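Local atomic coordinates of bifunctional cytochrome P450/NADPH--P450 reductase (Deinococcus aerius, PDB entry 7F3H), a protein that catalyses haem-dependent hydroxylation of organic substrates as a cytochrome P450, probably with NADPH-derived electrons supplied by its fused reductase. Residues Gln122-Val126 against Asp154-Ser159; Leu130-Glu135 against Leu421-Phe426; Leu237-Leu241 against Ile257-Val261; Glu125-Leu130 against Arg164-Phe168. All coordinates share one frame; numbering follows the deposited sequence.

In the fold
Interactions 1, 2 and 4 share helix 113-137, the D helix of the P450 fold, and touch one another. Along that helix, interaction 1 meets helix 144-161, interaction 4 receives the loop 164-168 that follows it, and interaction 2 reaches helix 408-425, much later in sequence. Centres of interactions 1 and 4 are about 7 Å apart, those of 1 and 2 about 16 Å. Interaction 3 lies apart, its centre about 16 Å from that of interaction 1; it packs helix 236-242 on helix 254-285 and falls between the two segments of interaction 2 in sequence. Together the contacts tie helices of the fold to one another; interactions 1 and 3 lie nearest the haem.

Interaction 1: residues Gln122-Val126 against Asp154-Ser159; sequences QMLEV and DTISLS
Pairing of the D and E helices in the core bundle of the P450 fold brings Gln-122, Met-123 and Val-126 against Thr-155, Leu-158 and Ser-159. The short segments run nearly antiparallel, at 143°, with their axes 8.9 Å apart. At one end the hydroxyl of Ser-159 donates from OG to Gln-122 OE1 over a short 2.5 Å, approaching in the carbonyl plane of the amide. Gln-122 starts with CG beside its own backbone N (chi1 -53°) and bends at chi2, which carries OE1 back to the serine. With an alanine here, Ser-159 OG would probably lose this acceptor and its hydroxyl be freer to turn. The Leu-158 methyl CD2 lies 3.8 Å from Gln-122 CB and also rests on the carboxylate of Glu-125, whose oxygens are held by Arg-164. Val-126 wedges between the helices: its CG1 sits 3.7 Å from Asp-154 CB and 3.3 Å from Thr-155 OG1, a tight approach. Next along the E helix, Ile-156 turns to the other side and touches the haem. The two branches of Thr-155 divide the remaining work. CG2 crosses Met-123 at about a right angle, 3.8 Å from its CG, while OG1, already bonded to Leu-151 O, accepts from a water at 2.7 Å that also donates to Met-123 O at 3.1 Å.

Interaction 2: residues Leu130-Glu135 against Leu421-Phe426; sequences LVGKWE and LILQKF
Where the D and L helices of the P450 bundle run side by side, Val-131, Trp-134 and Glu-135 pack on Ile-422, Lys-425 and Phe-426; the axes of the segments diverge by 31°. The charged part is a salt bridge, Lys-425 NZ to Glu-135 OE2 at 2.7 Å, with the ammonium above the carboxylate plane. Lys-425 bends at chi2 and chi4 to get there, and its NZ also pairs with Glu-455. A change to alanine at Glu-135 would probably leave Lys-425 with fewer carboxylates to balance its charge, and take away the Glu-135 CG contact with Phe-426 CZ. Apolar contacts fill the interior: Leu-130 CD2 meets Ile-422 CD1 at 3.7 Å, Val-131 CG2 meets Leu-421 CB at 4.0 Å, and Ile-422 CG2 lies 3.9 Å from Trp-134 CZ3. Among the aromatics, the six-membered ring of Trp-134 and the Phe-426 ring meet obliquely, planes 42° apart, while the indole NE1 is held by Asp-147. Phe-426, just past the end of the L helix, turns its ring back onto the D helix: CE2 presses on Trp-134 CB at 3.3 Å, and at the ring edge CZ faces Val-131 O at 3.6 Å.

Interaction 3: residues Leu237-Leu241 against Ile257-Val261; sequences LGLML and IRYQV
Ile-257 is the residue that Leu-237, Met-240 and Leu-241 share, each meeting a different part of it. Its CG2 is pressed tightly on Leu-237 CD1, 3.4 Å away, and its CD1 reaches Leu-241 CD2 at 3.7 Å, both leucines crossing it at about a right angle. The side chains of Ile-257 and Met-240 slide past each other in opposite directions, with CG1 4.0 Å from Met-240 CB, and CD1 sits 3.5 Å from the backbone O of Met-240. The isoleucine reaches this far because CG1 stands beside its backbone N (chi1 -67°) and the branch runs out extended to CD1. Met-240 reaches across to the partner helix. Its sulfur SD lies 3.6 Å from Gln-260 CB, and a bend at chi3 (-85°) turns CE back to within 4.1 Å of Val-261 CG2. Gln-260 offers only its aliphatic part here; its chain bends away at chi2, NE2 bonds to Asn-256 and OE1 accepts from the backbone N of Leu-90; the side chain is about 6 Å from the haem. Leu-252 from the connecting loop packs on both Met-240 and Ile-257, and Phe-161 closes beside Leu-237 and Val-261. These residues join the short H helix of the P450 fold to the start of the long helix 254-285, the segments running almost antiparallel. With no hydrogen bond between them, the grip rests on apolar chains interlocking by shape.

Interaction 4: residues Glu125-Leu130 against Arg164-Phe168; sequences EVAQAL and RFRSF
Glu-125 OE1 accepts from Arg-164 NH2 at 2.6 Å, and its twin OE2 from Arg-164 NE at the same distance. The guanidinium thus grips the carboxylate side-on with two nitrogens, one for each oxygen, and both oxygens use their syn lone pairs. Both bonds are clearly bent. The planes of the two groups are only 16° apart, but each oxygen is tilted out of the guanidinium plane. Holding both oxygens at once should fix the rotation of the carboxylate. Arg-164 gets there with CG beside its backbone N (chi1 -75°) and a chain extended from CG to NE; it is exposed, so the bridge lies near the surface. Arg-166 NH1, 5.6 Å from Glu-125 OE2, may add to the positive field around the glutamate. One turn farther along the helix the contact becomes apolar and mostly buried. The ring of Phe-168 lies flat on the backbone of Leu-130, whose CA makes a CH-pi contact 3.9 Å from the ring centroid and 6° off its normal. Leu-130 CB covers the same face, 3.8 Å from Phe-168 CZ, while Val-126 CG1 stands at the ring edge, 4.0 Å from CE2. Ala-129 CB adds a contact to CD2. Nearby, Ser-167 OG bonds to Asp-154 and Phe-168 O to Arg-136. A salt bridge and a ring thus fasten to the D helix the connection between the E and F helices of the P450 fold.

Interaction 1: residues Gln122-Val126 against Asp154-Ser159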
loop_
_atom_site.group_PDB
_atom_site.type_symbol
_atom_site.label_atom_id
_atom_site.label_comp_id
_atom_site.label_asym_id
_atom_site.label_seq_id
_atom_site.Cartn_x
_atom_site.Cartn_y
_atom_site.Cartn_z
ATOM N N GLN A 122 15.576 5.439 -12.378
ATOM C CA GLN A 122 15.754 5.303 -10.935
ATOM C C GLN A 122 15.171 3.983 -10.442
ATOM O O GLN A 122 15.852 3.210 -9.757
ATOM C CB GLN A 122 15.122 6.495 -10.216
ATOM C CG GLN A 122 15.615 7.846 -10.753
ATOM C CD GLN A 122 14.512 8.894 -10.809
ATOM O OE1 GLN A 122 13.491 8.786 -10.120
ATOM N NE2 GLN A 122 14.691 9.892 -11.673
ATOM N N MET A 123 13.935 3.670 -10.835
ATOM C CA MET A 123 13.373 2.369 -10.488
ATOM C C MET A 123 14.296 1.258 -10.975
ATOM O O MET A 123 14.612 0.307 -10.236
ATOM C CB MET A 123 11.975 2.215 -11.081
ATOM C CG MET A 123 10.992 3.321 -10.697
ATOM S SD MET A 123 9.476 3.099 -11.677
ATOM C CE MET A 123 8.220 3.831 -10.633
ATOM N N LEU A 124 14.762 1.375 -12.221
ATOM C CA LEU A 124 15.611 0.325 -12.765
ATOM C C LEU A 124 16.894 0.207 -11.960
ATOM O O LEU A 124 17.343 -0.908 -11.644
ATOM C CB LEU A 124 15.897 0.590 -14.242
ATOM C CG LEU A 124 16.805 -0.345 -15.050
ATOM C CD1 LEU A 124 16.179 -1.734 -15.343
ATOM C CD2 LEU A 124 17.150 0.378 -16.350
ATOM N N GLU A 125 17.451 1.337 -11.532
ATOM C CA GLU A 125 18.702 1.251 -10.794
ATOM C C GLU A 125 18.509 0.374 -9.575
ATOM O O GLU A 125 19.345 -0.490 -9.272
ATOM C CB GLU A 125 19.200 2.639 -10.396
ATOM C CG GLU A 125 20.525 2.623 -9.593
ATOM C CD GLU A 125 20.902 4.021 -9.084
ATOM O OE1 GLU A 125 20.820 5.005 -9.873
ATOM O OE2 GLU A 125 21.252 4.141 -7.886
ATOM N N VAL A 126 17.393 0.579 -8.866
ATOM C CA VAL A 126 17.183 -0.189 -7.653
ATOM C C VAL A 126 16.855 -1.641 -8.004
ATOM O O VAL A 126 17.427 -2.574 -7.423
ATOM C CB VAL A 126 16.104 0.474 -6.778
ATOM C CG1 VAL A 126 15.890 -0.342 -5.545
ATOM C CG2 VAL A 126 16.517 1.904 -6.388
ATOM N N ASP A 154 14.316 1.965 -1.137
ATOM C CA ASP A 154 15.342 2.592 -1.966
ATOM C C ASP A 154 14.740 3.301 -3.166
ATOM O O ASP A 154 15.174 4.403 -3.530
ATOM C CB ASP A 154 16.352 1.558 -2.422
ATOM C CG ASP A 154 17.413 1.327 -1.392
ATOM O OD1 ASP A 154 17.139 1.653 -0.224
ATOM O OD2 ASP A 154 18.496 0.800 -1.732
ATOM N N THR A 155 13.742 2.692 -3.797
ATOM C CA THR A 155 13.166 3.291 -4.991
ATOM C C THR A 155 12.461 4.594 -4.642
ATOM O O THR A 155 12.666 5.631 -5.297
ATOM C CB THR A 155 12.212 2.307 -5.662
ATOM O OG1 THR A 155 12.929 1.106 -5.994
ATOM C CG2 THR A 155 11.692 2.895 -6.936
ATOM N N ILE A 156 11.600 4.555 -3.626
ATOM C CA ILE A 156 10.878 5.764 -3.300
ATOM C C ILE A 156 11.851 6.827 -2.772
ATOM O O ILE A 156 11.672 8.004 -3.063
ATOM C CB ILE A 156 9.697 5.452 -2.351
ATOM C CG1 ILE A 156 8.665 6.564 -2.418
ATOM C CG2 ILE A 156 10.129 5.366 -0.931
ATOM C CD1 ILE A 156 8.189 6.867 -3.846
ATOM N N SER A 157 12.940 6.436 -2.084
ATOM C CA SER A 157 13.931 7.401 -1.574
ATOM C C SER A 157 14.715 8.067 -2.701
ATOM O O SER A 157 14.979 9.278 -2.654
ATOM C CB SER A 157 14.901 6.713 -0.605
ATOM O OG SER A 157 14.242 6.208 0.550
ATOM N N LEU A 158 15.125 7.284 -3.697
ATOM C CA LEU A 158 15.849 7.822 -4.846
ATOM C C LEU A 158 14.960 8.730 -5.692
ATOM O O LEU A 158 15.368 9.836 -6.073
ATOM C CB LEU A 158 16.372 6.671 -5.706
ATOM C CG LEU A 158 17.364 6.968 -6.842
ATOM C CD1 LEU A 158 18.570 7.828 -6.356
ATOM C CD2 LEU A 158 17.809 5.698 -7.631
ATOM N N SER A 159 13.725 8.293 -5.984
ATOM C CA SER A 159 12.845 9.135 -6.784
ATOM C C SER A 159 12.319 10.296 -5.978
ATOM O O SER A 159 11.990 11.345 -6.542
ATOM C CB SER A 159 11.669 8.340 -7.327
ATOM O OG SER A 159 12.064 7.554 -8.418
HETATM O O HOH W 1 12.120 0.070 -8.332
#

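Interaction 2: residues Leu130-Glu135 against Leu421-Phe426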
loop_
_atom_site.group_PDB
_atom_site.type_symbol
_atom_site.label_atom_id
_atom_site.label_comp_id
_atom_site.label_asym_id
_atom_site.label_seq_id
_atom_site.Cartn_x
_atom_site.Cartn_y
_atom_site.Cartn_z
ATOM N N LEU A 130 18.509 -5.291 -6.617
ATOM C CA LEU A 130 17.814 -6.467 -6.088
ATOM C C LEU A 130 18.270 -7.713 -6.816
ATOM O O LEU A 130 18.734 -8.674 -6.197
ATOM C CB LEU A 130 16.298 -6.312 -6.243
ATOM C CG LEU A 130 15.425 -7.566 -6.053
ATOM C CD1 LEU A 130 15.128 -7.844 -4.603
ATOM C CD2 LEU A 130 14.152 -7.379 -6.753
ATOM N N VAL A 131 18.191 -7.686 -8.150
ATOM C CA VAL A 131 18.577 -8.850 -8.941
ATOM C C VAL A 131 20.013 -9.246 -8.622
ATOM O O VAL A 131 20.321 -10.441 -8.421
ATOM C CB VAL A 131 18.366 -8.551 -10.439
ATOM C CG1 VAL A 131 18.891 -9.687 -11.329
ATOM C CG2 VAL A 131 16.895 -8.286 -10.710
ATOM N N GLY A 132 20.897 -8.240 -8.515
ATOM C CA GLY A 132 22.285 -8.504 -8.155
ATOM C C GLY A 132 22.415 -9.285 -6.864
ATOM O O GLY A 132 23.114 -10.298 -6.806
ATOM N N LYS A 133 21.700 -8.848 -5.819
ATOM C CA LYS A 133 21.734 -9.579 -4.558
ATOM C C LYS A 133 21.274 -11.018 -4.754
ATOM O O LYS A 133 21.940 -11.960 -4.312
ATOM C CB LYS A 133 20.869 -8.883 -3.510
ATOM C CG LYS A 133 21.038 -9.496 -2.118
ATOM C CD LYS A 133 20.150 -8.798 -1.085
ATOM C CE LYS A 133 20.160 -9.497 0.266
ATOM N NZ LYS A 133 19.063 -8.993 1.126
ATOM N N TRP A 134 20.171 -11.213 -5.480
ATOM C CA TRP A 134 19.666 -12.567 -5.626
ATOM C C TRP A 134 20.624 -13.395 -6.465
ATOM O O TRP A 134 20.872 -14.565 -6.146
ATOM C CB TRP A 134 18.257 -12.539 -6.208
ATOM C CG TRP A 134 17.216 -12.010 -5.255
ATOM C CD1 TRP A 134 17.430 -11.325 -4.085
ATOM C CD2 TRP A 134 15.787 -12.093 -5.409
ATOM N NE1 TRP A 134 16.217 -10.982 -3.502
ATOM C CE2 TRP A 134 15.201 -11.439 -4.297
ATOM C CE3 TRP A 134 14.945 -12.647 -6.387
ATOM C CZ2 TRP A 134 13.820 -11.334 -4.139
ATOM C CZ3 TRP A 134 13.582 -12.539 -6.228
ATOM C CH2 TRP A 134 13.027 -11.891 -5.112
ATOM N N GLU A 135 21.286 -12.765 -7.455
ATOM C CA GLU A 135 22.325 -13.500 -8.176
ATOM C C GLU A 135 23.382 -13.976 -7.201
ATOM O O GLU A 135 23.758 -15.156 -7.197
ATOM C CB GLU A 135 22.979 -12.644 -9.258
ATOM C CG GLU A 135 22.476 -12.820 -10.661
ATOM C CD GLU A 135 23.140 -11.838 -11.650
ATOM O OE1 GLU A 135 23.409 -10.661 -11.288
ATOM O OE2 GLU A 135 23.461 -12.276 -12.780
ATOM N N LEU A 421 12.058 -8.053 -14.285
ATOM C CA LEU A 421 13.471 -8.385 -14.173
ATOM C C LEU A 421 13.679 -9.694 -13.409
ATOM O O LEU A 421 14.477 -10.547 -13.825
ATOM C CB LEU A 421 14.209 -7.230 -13.503
ATOM C CG LEU A 421 14.506 -5.962 -14.316
ATOM C CD1 LEU A 421 15.279 -4.951 -13.449
ATOM C CD2 LEU A 421 15.261 -6.265 -15.622
ATOM N N ILE A 422 12.920 -9.897 -12.326
ATOM C CA ILE A 422 13.046 -11.108 -11.516
ATOM C C ILE A 422 12.772 -12.342 -12.360
ATOM O O ILE A 422 13.541 -13.312 -12.347
ATOM C CB ILE A 422 12.102 -11.029 -10.301
ATOM C CG1 ILE A 422 12.694 -10.077 -9.265
ATOM C CG2 ILE A 422 11.817 -12.438 -9.677
ATOM C CD1 ILE A 422 11.725 -9.724 -8.179
ATOM N N LEU A 423 11.673 -12.317 -13.118
ATOM C CA LEU A 423 11.302 -13.487 -13.891
ATOM C C LEU A 423 12.209 -13.636 -15.099
ATOM O O LEU A 423 12.429 -14.761 -15.564
ATOM C CB LEU A 423 9.830 -13.414 -14.293
ATOM C CG LEU A 423 8.764 -13.484 -13.176
ATOM C CD1 LEU A 423 7.386 -13.492 -13.798
ATOM C CD2 LEU A 423 8.907 -14.686 -12.241
ATOM N N GLN A 424 12.805 -12.534 -15.569
ATOM C CA GLN A 424 13.834 -12.668 -16.588
ATOM C C GLN A 424 14.995 -13.516 -16.086
ATOM O O GLN A 424 15.441 -14.442 -16.774
ATOM C CB GLN A 424 14.322 -11.292 -17.046
ATOM C CG GLN A 424 15.284 -11.420 -18.243
ATOM C CD GLN A 424 16.106 -10.177 -18.522
ATOM O OE1 GLN A 424 16.183 -9.228 -17.717
ATOM N NE2 GLN A 424 16.718 -10.166 -19.688
ATOM N N LYS A 425 15.480 -13.237 -14.867
ATOM C CA LYS A 425 16.687 -13.930 -14.405
ATOM C C LYS A 425 16.410 -15.265 -13.716
ATOM O O LYS A 425 17.183 -16.206 -13.867
ATOM C CB LYS A 425 17.490 -13.042 -13.457
ATOM C CG LYS A 425 18.997 -13.263 -13.484
ATOM C CD LYS A 425 19.591 -12.421 -14.601
ATOM C CE LYS A 425 21.123 -12.365 -14.544
ATOM N NZ LYS A 425 21.895 -13.645 -14.476
ATOM N N PHE A 426 15.335 -15.376 -12.950
ATOM C CA PHE A 426 15.283 -16.387 -11.890
ATOM C C PHE A 426 14.176 -17.408 -12.100
ATOM O O PHE A 426 13.039 -17.050 -12.435
ATOM C CB PHE A 426 15.144 -15.682 -10.538
ATOM C CG PHE A 426 16.373 -14.892 -10.171
ATOM C CD1 PHE A 426 17.639 -15.473 -10.287
ATOM C CD2 PHE A 426 16.281 -13.569 -9.759
ATOM C CE1 PHE A 426 18.785 -14.752 -9.970
ATOM C CE2 PHE A 426 17.415 -12.845 -9.427
ATOM C CZ PHE A 426 18.672 -13.434 -9.536
#

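Interaction 3: residues Leu237-Leu241 against Ile257-Val261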
loop_
_atom_site.group_PDB
_atom_site.type_symbol
_atom_site.label_atom_id
_atom_site.label_comp_id
_atom_site.label_asym_id
_atom_site.label_seq_id
_atom_site.Cartn_x
_atom_site.Cartn_y
_atom_site.Cartn_z
ATOM N N LEU A 237 11.377 16.021 -4.861
ATOM C CA LEU A 237 11.810 17.173 -4.063
ATOM C C LEU A 237 12.115 18.395 -4.934
ATOM O O LEU A 237 11.694 19.515 -4.615
ATOM C CB LEU A 237 13.035 16.797 -3.226
ATOM C CG LEU A 237 13.687 17.940 -2.457
ATOM C CD1 LEU A 237 12.635 18.664 -1.657
ATOM C CD2 LEU A 237 14.788 17.428 -1.552
ATOM N N GLY A 238 12.905 18.213 -5.995
ATOM C CA GLY A 238 13.195 19.322 -6.889
ATOM C C GLY A 238 11.944 19.977 -7.442
ATOM O O GLY A 238 11.897 21.194 -7.633
ATOM N N LEU A 239 10.906 19.179 -7.685
ATOM C CA LEU A 239 9.635 19.713 -8.156
ATOM C C LEU A 239 8.924 20.475 -7.052
ATOM O O LEU A 239 8.332 21.532 -7.305
ATOM C CB LEU A 239 8.765 18.573 -8.701
ATOM C CG LEU A 239 7.375 18.915 -9.262
ATOM C CD1 LEU A 239 6.976 18.012 -10.421
ATOM C CD2 LEU A 239 6.329 18.777 -8.161
ATOM N N MET A 240 8.962 19.954 -5.820
ATOM C CA MET A 240 8.275 20.651 -4.740
ATOM C C MET A 240 8.990 21.935 -4.339
ATOM O O MET A 240 8.369 22.799 -3.705
ATOM C CB MET A 240 8.131 19.729 -3.518
ATOM C CG MET A 240 7.253 18.500 -3.726
ATOM S SD MET A 240 6.791 17.596 -2.206
ATOM C CE MET A 240 8.269 16.561 -2.061
ATOM N N LEU A 241 10.264 22.097 -4.744
ATOM C CA LEU A 241 11.034 23.309 -4.443
ATOM C C LEU A 241 10.646 24.479 -5.334
ATOM O O LEU A 241 10.663 25.626 -4.875
ATOM C CB LEU A 241 12.537 23.050 -4.583
ATOM C CG LEU A 241 13.179 22.138 -3.541
ATOM C CD1 LEU A 241 14.688 22.239 -3.630
ATOM C CD2 LEU A 241 12.690 22.467 -2.142
ATOM N N ILE A 257 7.122 20.294 2.695
ATOM C CA ILE A 257 7.910 19.438 1.805
ATOM C C ILE A 257 8.501 18.251 2.565
ATOM O O ILE A 257 8.496 17.108 2.080
ATOM C CB ILE A 257 9.015 20.245 1.112
ATOM C CG1 ILE A 257 8.407 21.256 0.146
ATOM C CG2 ILE A 257 9.980 19.305 0.412
ATOM C CD1 ILE A 257 9.407 22.279 -0.374
ATOM N N ARG A 258 9.065 18.505 3.746
ATOM C CA ARG A 258 9.612 17.381 4.501
ATOM C C ARG A 258 8.497 16.407 4.847
ATOM O O ARG A 258 8.676 15.183 4.734
ATOM C CB ARG A 258 10.359 17.840 5.761
ATOM C CG ARG A 258 10.108 16.915 6.929
ATOM C CD ARG A 258 10.943 17.206 8.134
ATOM N NE ARG A 258 10.547 18.383 8.912
ATOM C CZ ARG A 258 9.540 18.411 9.785
ATOM N NH1 ARG A 258 8.798 17.346 9.969
ATOM N NH2 ARG A 258 9.259 19.515 10.472
ATOM N N TYR A 259 7.332 16.944 5.248
ATOM C CA TYR A 259 6.169 16.108 5.532
ATOM C C TYR A 259 5.793 15.243 4.329
ATOM O O TYR A 259 5.533 14.041 4.477
ATOM C CB TYR A 259 5.002 16.990 5.943
ATOM C CG TYR A 259 5.048 17.392 7.383
ATOM C CD1 TYR A 259 5.637 16.562 8.342
ATOM C CD2 TYR A 259 4.489 18.595 7.812
ATOM C CE1 TYR A 259 5.675 16.939 9.676
ATOM C CE2 TYR A 259 4.527 18.962 9.150
ATOM C CZ TYR A 259 5.115 18.133 10.064
ATOM O OH TYR A 259 5.134 18.507 11.376
ATOM N N GLN A 260 5.828 15.812 3.123
ATOM C CA GLN A 260 5.512 15.022 1.935
ATOM C C GLN A 260 6.556 13.933 1.711
ATOM O O GLN A 260 6.209 12.802 1.344
ATOM C CB GLN A 260 5.408 15.910 0.688
ATOM C CG GLN A 260 4.360 17.048 0.738
ATOM C CD GLN A 260 2.952 16.617 1.148
ATOM O OE1 GLN A 260 2.584 15.432 1.074
ATOM N NE2 GLN A 260 2.154 17.590 1.591
ATOM N N VAL A 261 7.843 14.256 1.894
ATOM C CA VAL A 261 8.877 13.223 1.756
ATOM C C VAL A 261 8.625 12.073 2.736
ATOM O O VAL A 261 8.632 10.880 2.365
ATOM C CB VAL A 261 10.279 13.836 1.926
ATOM C CG1 VAL A 261 11.314 12.734 2.187
ATOM C CG2 VAL A 261 10.619 14.678 0.701
#

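Interaction 4: residues Glu125-Leu130 against Arg164-Phe168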
loop_
_atom_site.group_PDB
_atom_site.type_symbol
_atom_site.label_atom_id
_atom_site.label_comp_id
_atom_site.label_asym_id
_atom_site.label_seq_id
_atom_site.Cartn_x
_atom_site.Cartn_y
_atom_site.Cartn_z
ATOM N N GLU A 125 17.451 1.337 -11.532
ATOM C CA GLU A 125 18.702 1.251 -10.794
ATOM C C GLU A 125 18.509 0.374 -9.575
ATOM O O GLU A 125 19.345 -0.490 -9.272
ATOM C CB GLU A 125 19.200 2.639 -10.396
ATOM C CG GLU A 125 20.525 2.623 -9.593
ATOM C CD GLU A 125 20.902 4.021 -9.084
ATOM O OE1 GLU A 125 20.820 5.005 -9.873
ATOM O OE2 GLU A 125 21.252 4.141 -7.886
ATOM N N VAL A 126 17.393 0.579 -8.866
ATOM C CA VAL A 126 17.183 -0.189 -7.653
ATOM C C VAL A 126 16.855 -1.641 -8.004
ATOM O O VAL A 126 17.427 -2.574 -7.423
ATOM C CB VAL A 126 16.104 0.474 -6.778
ATOM C CG1 VAL A 126 15.890 -0.342 -5.545
ATOM C CG2 VAL A 126 16.517 1.904 -6.388
ATOM N N ALA A 127 15.986 -1.853 -9.008
ATOM C CA ALA A 127 15.570 -3.209 -9.352
ATOM C C ALA A 127 16.782 -4.075 -9.699
ATOM O O ALA A 127 16.923 -5.208 -9.197
ATOM C CB ALA A 127 14.548 -3.166 -10.492
ATOM N N GLN A 128 17.711 -3.521 -10.492
ATOM C CA GLN A 128 18.930 -4.242 -10.857
ATOM C C GLN A 128 19.733 -4.627 -9.614
ATOM O O GLN A 128 20.234 -5.755 -9.516
ATOM C CB GLN A 128 19.760 -3.385 -11.830
ATOM C CG GLN A 128 19.165 -3.343 -13.250
ATOM C CD GLN A 128 19.887 -2.395 -14.188
ATOM O OE1 GLN A 128 20.366 -1.329 -13.785
ATOM N NE2 GLN A 128 19.953 -2.767 -15.459
ATOM N N ALA A 129 19.784 -3.739 -8.615
ATOM C CA ALA A 129 20.492 -4.062 -7.377
ATOM C C ALA A 129 19.851 -5.246 -6.657
ATOM O O ALA A 129 20.562 -6.150 -6.184
ATOM C CB ALA A 129 20.551 -2.839 -6.472
ATOM N N LEU A 130 18.509 -5.291 -6.617
ATOM C CA LEU A 130 17.814 -6.467 -6.088
ATOM C C LEU A 130 18.270 -7.713 -6.816
ATOM O O LEU A 130 18.734 -8.674 -6.197
ATOM C CB LEU A 130 16.298 -6.312 -6.243
ATOM C CG LEU A 130 15.425 -7.566 -6.053
ATOM C CD1 LEU A 130 15.128 -7.844 -4.603
ATOM C CD2 LEU A 130 14.152 -7.379 -6.753
ATOM N N ARG A 164 20.341 7.785 -1.882
ATOM C CA ARG A 164 20.671 6.382 -2.131
ATOM C C ARG A 164 21.046 5.722 -0.814
ATOM O O ARG A 164 22.202 5.802 -0.386
ATOM C CB ARG A 164 21.851 6.310 -3.102
ATOM C CG ARG A 164 21.508 6.628 -4.547
ATOM C CD ARG A 164 22.693 6.293 -5.469
ATOM N NE ARG A 164 22.347 6.290 -6.890
ATOM C CZ ARG A 164 22.024 7.366 -7.608
ATOM N NH1 ARG A 164 21.988 8.576 -7.056
ATOM N NH2 ARG A 164 21.721 7.237 -8.893
ATOM N N PHE A 165 20.107 4.983 -0.224
ATOM C CA PHE A 165 20.347 4.247 1.011
ATOM C C PHE A 165 21.094 2.946 0.794
ATOM O O PHE A 165 21.569 2.347 1.775
ATOM C CB PHE A 165 19.018 3.974 1.712
ATOM C CG PHE A 165 18.425 5.200 2.332
ATOM C CD1 PHE A 165 19.039 5.796 3.419
ATOM C CD2 PHE A 165 17.277 5.773 1.814
ATOM C CE1 PHE A 165 18.504 6.940 4.001
ATOM C CE2 PHE A 165 16.730 6.911 2.381
ATOM C CZ PHE A 165 17.350 7.504 3.476
ATOM N N ARG A 166 21.207 2.505 -0.461
ATOM C CA ARG A 166 21.988 1.325 -0.833
ATOM C C ARG A 166 21.677 0.131 0.062
ATOM O O ARG A 166 22.574 -0.524 0.602
ATOM C CB ARG A 166 23.472 1.661 -0.793
ATOM C CG ARG A 166 23.806 2.947 -1.562
ATOM C CD ARG A 166 25.276 3.022 -1.903
ATOM N NE ARG A 166 25.625 4.407 -2.179
ATOM C CZ ARG A 166 25.776 4.911 -3.393
ATOM N NH1 ARG A 166 25.646 4.135 -4.473
ATOM N NH2 ARG A 166 26.077 6.197 -3.521
ATOM N N SER A 167 20.381 -0.185 0.179
ATOM C CA SER A 167 19.943 -1.227 1.106
ATOM C C SER A 167 20.343 -2.648 0.688
ATOM O O SER A 167 20.191 -3.561 1.504
ATOM C CB SER A 167 18.421 -1.161 1.288
ATOM O OG SER A 167 18.057 0.071 1.877
ATOM N N PHE A 168 20.788 -2.875 -0.556
ATOM C CA PHE A 168 21.219 -4.204 -1.001
ATOM C C PHE A 168 22.721 -4.425 -0.884
ATOM O O PHE A 168 23.188 -5.535 -1.157
ATOM C CB PHE A 168 20.773 -4.464 -2.450
ATOM C CG PHE A 168 19.267 -4.469 -2.626
ATOM C CD1 PHE A 168 18.500 -5.513 -2.130
ATOM C CD2 PHE A 168 18.617 -3.405 -3.248
ATOM C CE1 PHE A 168 17.097 -5.506 -2.273
ATOM C CE2 PHE A 168 17.223 -3.386 -3.393
ATOM C CZ PHE A 168 16.462 -4.438 -2.904
#